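Local coordinates for protein carbohydrate esterase family 2 (CE2) (Chaetomium olivicolor, PDB 4XVH) that probably removes acetyl groups from xylan as an SGNH-type carbohydrate esterase joined to a beta-sandwich carbohydrate-binding domain, at residues 210-222 with 256-270. Numbering follows the deposited sequence.
Sequences INLGTNDFGYLGV and SPMLSDTWPTAADAQ. With PEU (2,5,8,11,14,17,20,23,26,29,32,35,38,41,44,47,50,53,56,59,62,65,68,71,74,77,80-heptacosaoxadooctacontan-82-ol), chain C.
The phenol of Tyr219 meets the carboxylate of Asp268 unusually closely: OH donates to OD2 at a modelled 2.4 Å, a value too short to be trusted exactly. OD2 lies near the plane of the ring, at its edge, and the carboxylate is turned 68° from that plane. With CG between the backbone N and the carbonyl carbon, chi1 77°, the Tyr219 ring extends to bring its hydroxyl to Asp268. Within 256-270, Thr265 OG1 donates to the same OD2 at 2.7 Å, approaching from above the carboxylate plane, and in turn accepts from Asp268 N, an ST motif. Two hydroxyls thus grip one oxygen, and an alanine in place of Asp268 would probably leave both without their acceptor and the Tyr219 ring less fixed. Pro264, which follows a cis peptide bond, brings CG to 3.8 Å from Tyr219 CE1. Gln270 NE2, also at the ring edge, bonds Phe217 O weakly (3.0 Å, 124°). Deeper in, Leu259 CD1 packs on Phe217 CB at 3.9 Å. Nearer the strand ends, Thr214 OG1 and Ser256 OG share a 2.6 Å hydrogen bond; Ser256 OG also accepts from Met258 N in an ST turn. Two hydroxyl links and one weak amide bond, with apolar packing between, thus tie the loop between strand 250-254 and helix 270-285 to the helical turn and loop after strand 207-211, where Asn215 ND2 bonds PEU OAW at 2.9 Å in the ligand pocket.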
loop_
_atom_site.group_PDB
_atom_site.type_symbol
_atom_site.label_atom_id
_atom_site.label_comp_id
_atom_site.label_asym_id
_atom_site.label_seq_id
_atom_site.Cartn_x
_atom_site.Cartn_y
_atom_site.Cartn_z
ATOM N N ILE A 210 3.278 9.606 0.609
ATOM C CA ILE A 210 2.752 9.484 1.966
ATOM C C ILE A 210 1.337 10.016 2.022
ATOM O O ILE A 210 1.112 11.171 1.687
ATOM C CB ILE A 210 3.617 10.239 2.985
ATOM C CG1 ILE A 210 5.054 9.689 2.954
ATOM C CG2 ILE A 210 2.975 10.136 4.385
ATOM C CD1 ILE A 210 6.049 10.530 3.690
ATOM N N ASN A 211 0.406 9.180 2.487
ATOM C CA ASN A 211 -0.992 9.565 2.621
ATOM C C ASN A 211 -1.504 9.227 4.027
ATOM O O ASN A 211 -2.010 8.128 4.280
ATOM C CB ASN A 211 -1.810 8.848 1.548
ATOM C CG ASN A 211 -3.285 9.234 1.550
ATOM O OD1 ASN A 211 -3.826 9.773 2.518
ATOM N ND2 ASN A 211 -3.953 8.904 0.456
ATOM N N LEU A 212 -1.365 10.183 4.936
ATOM C CA LEU A 212 -1.728 9.974 6.327
ATOM C C LEU A 212 -2.401 11.220 6.887
ATOM O O LEU A 212 -2.018 12.355 6.534
ATOM C CB LEU A 212 -0.488 9.662 7.166
ATOM C CG LEU A 212 0.203 8.333 6.899
ATOM C CD1 LEU A 212 1.550 8.362 7.626
ATOM C CD2 LEU A 212 -0.679 7.191 7.436
ATOM N N GLY A 213 -3.379 11.016 7.764
ATOM C CA GLY A 213 -4.059 12.144 8.397
ATOM C C GLY A 213 -5.553 11.901 8.510
ATOM O O GLY A 213 -6.225 12.532 9.312
ATOM N N THR A 214 -6.093 11.000 7.692
ATOM C CA THR A 214 -7.519 10.702 7.807
ATOM C C THR A 214 -7.831 10.261 9.247
ATOM O O THR A 214 -8.769 10.761 9.864
ATOM C CB THR A 214 -7.954 9.624 6.822
ATOM O OG1 THR A 214 -7.679 10.075 5.498
ATOM C CG2 THR A 214 -9.466 9.313 6.975
ATOM N N ASN A 215 -7.037 9.350 9.793
ATOM C CA ASN A 215 -7.260 8.918 11.175
ATOM C C ASN A 215 -6.890 9.971 12.229
ATOM O O ASN A 215 -7.574 10.098 13.263
ATOM C CB ASN A 215 -6.490 7.612 11.416
ATOM C CG ASN A 215 -7.026 6.478 10.540
ATOM O OD1 ASN A 215 -8.204 6.166 10.601
ATOM N ND2 ASN A 215 -6.187 5.924 9.686
ATOM N N ASP A 216 -5.832 10.735 11.973
ATOM C CA ASP A 216 -5.383 11.737 12.941
ATOM C C ASP A 216 -6.484 12.772 13.198
ATOM O O ASP A 216 -6.693 13.252 14.333
ATOM C CB ASP A 216 -4.107 12.439 12.431
ATOM C CG ASP A 216 -2.990 11.450 12.116
ATOM O OD1 ASP A 216 -3.158 10.676 11.161
ATOM O OD2 ASP A 216 -1.969 11.439 12.840
ATOM N N PHE A 217 -7.193 13.118 12.125
ATOM C CA PHE A 217 -8.193 14.178 12.211
ATOM C C PHE A 217 -9.493 13.738 12.883
ATOM O O PHE A 217 -10.257 14.560 13.368
ATOM C CB PHE A 217 -8.457 14.737 10.818
ATOM C CG PHE A 217 -7.581 15.923 10.493
ATOM C CD1 PHE A 217 -6.271 15.750 10.081
ATOM C CD2 PHE A 217 -8.061 17.200 10.630
ATOM C CE1 PHE A 217 -5.468 16.863 9.802
ATOM C CE2 PHE A 217 -7.267 18.302 10.346
ATOM C CZ PHE A 217 -5.977 18.122 9.924
ATOM N N GLY A 218 -9.745 12.442 12.943
ATOM C CA GLY A 218 -10.935 11.979 13.653
ATOM C C GLY A 218 -10.913 12.365 15.120
ATOM O O GLY A 218 -9.878 12.194 15.779
ATOM N N TYR A 219 -12.038 12.866 15.647
ATOM C CA TYR A 219 -12.075 13.250 17.055
ATOM C C TYR A 219 -13.475 13.188 17.681
ATOM O O TYR A 219 -13.602 13.030 18.907
ATOM C CB TYR A 219 -11.511 14.669 17.235
ATOM C CG TYR A 219 -12.498 15.757 16.829
ATOM C CD1 TYR A 219 -12.556 16.233 15.521
ATOM C CD2 TYR A 219 -13.381 16.281 17.753
ATOM C CE1 TYR A 219 -13.480 17.201 15.158
ATOM C CE2 TYR A 219 -14.306 17.245 17.406
ATOM C CZ TYR A 219 -14.357 17.700 16.118
ATOM O OH TYR A 219 -15.289 18.660 15.820
ATOM N N LEU A 220 -14.510 13.333 16.851
ATOM C CA LEU A 220 -15.851 13.655 17.356
ATOM C C LEU A 220 -16.333 12.681 18.418
ATOM O O LEU A 220 -16.398 11.475 18.180
ATOM C CB LEU A 220 -16.856 13.695 16.205
ATOM C CG LEU A 220 -18.296 14.002 16.651
ATOM C CD1 LEU A 220 -18.431 15.461 17.047
ATOM C CD2 LEU A 220 -19.265 13.614 15.536
ATOM N N GLY A 221 -16.619 13.219 19.600
ATOM C CA GLY A 221 -17.176 12.453 20.708
ATOM C C GLY A 221 -16.181 11.570 21.458
ATOM O O GLY A 221 -16.543 10.884 22.419
ATOM N N VAL A 222 -14.921 11.607 21.047
ATOM C CA VAL A 222 -13.923 10.712 21.614
ATOM C C VAL A 222 -12.708 11.458 22.193
ATOM O O VAL A 222 -12.231 11.142 23.274
ATOM C CB VAL A 222 -13.443 9.713 20.532
ATOM C CG1 VAL A 222 -12.299 8.850 21.048
ATOM C CG2 VAL A 222 -14.616 8.872 20.027
ATOM N N SER A 256 -6.528 14.019 2.125
ATOM C CA SER A 256 -7.426 12.866 2.200
ATOM C C SER A 256 -8.723 13.027 1.418
ATOM O O SER A 256 -9.463 13.986 1.640
ATOM C CB SER A 256 -7.785 12.605 3.658
ATOM O OG SER A 256 -8.786 11.620 3.711
ATOM N N PRO A 257 -9.030 12.056 0.548
ATOM C CA PRO A 257 -10.320 12.025 -0.153
ATOM C C PRO A 257 -11.499 11.762 0.799
ATOM O O PRO A 257 -12.648 11.970 0.408
ATOM C CB PRO A 257 -10.154 10.856 -1.139
ATOM C CG PRO A 257 -9.249 9.889 -0.387
ATOM C CD PRO A 257 -8.232 10.841 0.271
ATOM N N MET A 258 -11.214 11.313 2.029
ATOM C CA MET A 258 -12.270 11.058 3.009
ATOM C C MET A 258 -12.514 12.220 3.965
ATOM O O MET A 258 -13.516 12.205 4.678
ATOM C CB MET A 258 -11.955 9.792 3.822
ATOM C CG MET A 258 -11.967 8.532 2.967
ATOM S SD MET A 258 -11.528 6.965 3.786
ATOM C CE MET A 258 -12.975 6.747 4.863
ATOM N N LEU A 259 -11.623 13.210 4.017
ATOM C CA LEU A 259 -11.897 14.377 4.865
ATOM C C LEU A 259 -12.626 15.436 4.056
ATOM O O LEU A 259 -12.410 15.551 2.842
ATOM C CB LEU A 259 -10.609 14.957 5.449
ATOM C CG LEU A 259 -9.852 14.007 6.380
ATOM C CD1 LEU A 259 -8.603 14.694 6.924
ATOM C CD2 LEU A 259 -10.764 13.555 7.517
ATOM N N SER A 260 -13.492 16.201 4.719
ATOM C CA SER A 260 -14.210 17.289 4.064
ATOM C C SER A 260 -14.159 18.525 4.942
ATOM O O SER A 260 -13.631 18.466 6.064
ATOM C CB SER A 260 -15.663 16.903 3.785
ATOM O OG SER A 260 -16.386 16.896 4.987
ATOM N N ASP A 261 -14.721 19.627 4.438
ATOM C CA ASP A 261 -14.893 20.835 5.237
ATOM C C ASP A 261 -16.303 20.941 5.791
ATOM O O ASP A 261 -16.670 21.969 6.348
ATOM C CB ASP A 261 -14.562 22.087 4.411
ATOM C CG ASP A 261 -13.080 22.227 4.172
ATOM O OD1 ASP A 261 -12.301 21.632 4.947
ATOM O OD2 ASP A 261 -12.691 22.898 3.200
ATOM N N THR A 262 -17.107 19.890 5.636
ATOM C CA THR A 262 -18.475 19.940 6.167
ATOM C C THR A 262 -18.721 18.950 7.294
ATOM O O THR A 262 -19.688 19.078 8.025
ATOM C CB THR A 262 -19.505 19.694 5.071
ATOM O OG1 THR A 262 -19.317 18.389 4.523
ATOM C CG2 THR A 262 -19.324 20.706 3.982
ATOM N N TRP A 263 -17.841 17.969 7.436
ATOM C CA TRP A 263 -17.958 16.994 8.508
ATOM C C TRP A 263 -16.699 17.028 9.357
ATOM O O TRP A 263 -15.599 17.168 8.818
ATOM C CB TRP A 263 -18.163 15.574 7.956
ATOM C CG TRP A 263 -17.994 14.507 9.025
ATOM C CD1 TRP A 263 -16.814 13.914 9.448
ATOM C CD2 TRP A 263 -19.030 13.934 9.816
ATOM N NE1 TRP A 263 -17.071 13.014 10.454
ATOM C CE2 TRP A 263 -18.423 12.999 10.693
ATOM C CE3 TRP A 263 -20.413 14.110 9.866
ATOM C CZ2 TRP A 263 -19.158 12.246 11.600
ATOM C CZ3 TRP A 263 -21.143 13.362 10.768
ATOM C CH2 TRP A 263 -20.517 12.440 11.627
ATOM N N PRO A 264 -16.850 16.880 10.686
ATOM C CA PRO A 264 -18.113 16.785 11.452
ATOM C C PRO A 264 -18.894 18.091 11.487
ATOM O O PRO A 264 -20.126 18.089 11.633
ATOM C CB PRO A 264 -17.659 16.441 12.875
ATOM C CG PRO A 264 -16.230 16.046 12.787
ATOM C CD PRO A 264 -15.661 16.678 11.536
ATOM N N THR A 265 -18.171 19.204 11.402
ATOM C CA THR A 265 -18.781 20.520 11.435
ATOM C C THR A 265 -18.075 21.389 10.406
ATOM O O THR A 265 -16.950 21.097 10.014
ATOM C CB THR A 265 -18.695 21.212 12.850
ATOM O OG1 THR A 265 -17.338 21.566 13.170
ATOM C CG2 THR A 265 -19.280 20.323 13.966
ATOM N N ALA A 266 -18.738 22.452 9.978
ATOM C CA ALA A 266 -18.149 23.399 9.042
ATOM C C ALA A 266 -16.970 24.114 9.701
ATOM O O ALA A 266 -15.939 24.360 9.066
ATOM C CB ALA A 266 -19.189 24.400 8.578
ATOM N N ALA A 267 -17.126 24.421 10.986
ATOM C CA ALA A 267 -16.090 25.112 11.750
ATOM C C ALA A 267 -14.749 24.369 11.754
ATOM O O ALA A 267 -13.684 24.993 11.717
ATOM C CB ALA A 267 -16.559 25.322 13.174
ATOM N N ASP A 268 -14.804 23.040 11.840
ATOM C CA ASP A 268 -13.601 22.222 11.839
ATOM C C ASP A 268 -12.808 22.393 10.552
ATOM O O ASP A 268 -11.586 22.263 10.567
ATOM C CB ASP A 268 -13.945 20.741 12.008
ATOM C CG ASP A 268 -14.257 20.357 13.453
ATOM O OD1 ASP A 268 -13.414 20.613 14.350
ATOM O OD2 ASP A 268 -15.347 19.777 13.677
ATOM N N ALA A 269 -13.509 22.642 9.442
ATOM C CA ALA A 269 -12.906 22.712 8.100
ATOM C C ALA A 269 -11.765 21.718 7.942
ATOM O O ALA A 269 -10.648 22.094 7.577
ATOM C CB ALA A 269 -12.396 24.144 7.802
ATOM N N GLN A 270 -12.035 20.445 8.218
ATOM C CA GLN A 270 -10.956 19.473 8.343
ATOM C C GLN A 270 -10.063 19.343 7.078
ATOM O O GLN A 270 -8.819 19.262 7.186
ATOM C CB GLN A 270 -11.539 18.104 8.725
ATOM C CG GLN A 270 -12.120 18.067 10.120
ATOM C CD GLN A 270 -12.224 16.652 10.635
ATOM O OE1 GLN A 270 -12.424 15.698 9.857
ATOM N NE2 GLN A 270 -12.044 16.493 11.938
HETATM C CAA PEU C . -5.282 -12.161 12.966
HETATM O OAB PEU C . -6.426 -11.413 13.411
HETATM C CAC PEU C . -6.381 -11.098 14.857
HETATM C CAD PEU C . -7.547 -10.294 15.547
HETATM O OAE PEU C . -8.834 -10.951 15.459
HETATM C CAF PEU C . -9.336 -11.098 14.093
HETATM C CAG PEU C . -9.868 -9.897 13.293
HETATM O OAH PEU C . -9.016 -8.753 13.126
HETATM C CAI PEU C . -9.606 -7.798 12.201
HETATM C CAJ PEU C . -8.884 -6.445 12.199
HETATM O OAK PEU C . -9.476 -5.546 11.224
HETATM C CAL PEU C . -9.105 -4.188 11.540
HETATM C CAM PEU C . -9.684 -3.147 10.589
HETATM O OAN PEU C . -9.382 -1.901 11.249
HETATM C CAO PEU C . -9.935 -0.735 10.599
HETATM C CAP PEU C . -9.909 0.201 11.791
HETATM O OAQ PEU C . -10.352 1.579 11.846
HETATM C CAR PEU C . -11.711 1.896 11.410
HETATM C CAS PEU C . -12.072 1.982 9.905
HETATM O OAT PEU C . -11.363 3.060 9.174
HETATM C CAU PEU C . -9.908 2.957 9.111
HETATM C CAV PEU C . -9.281 4.145 8.351
HETATM O OAW PEU C . -7.840 4.128 8.197
#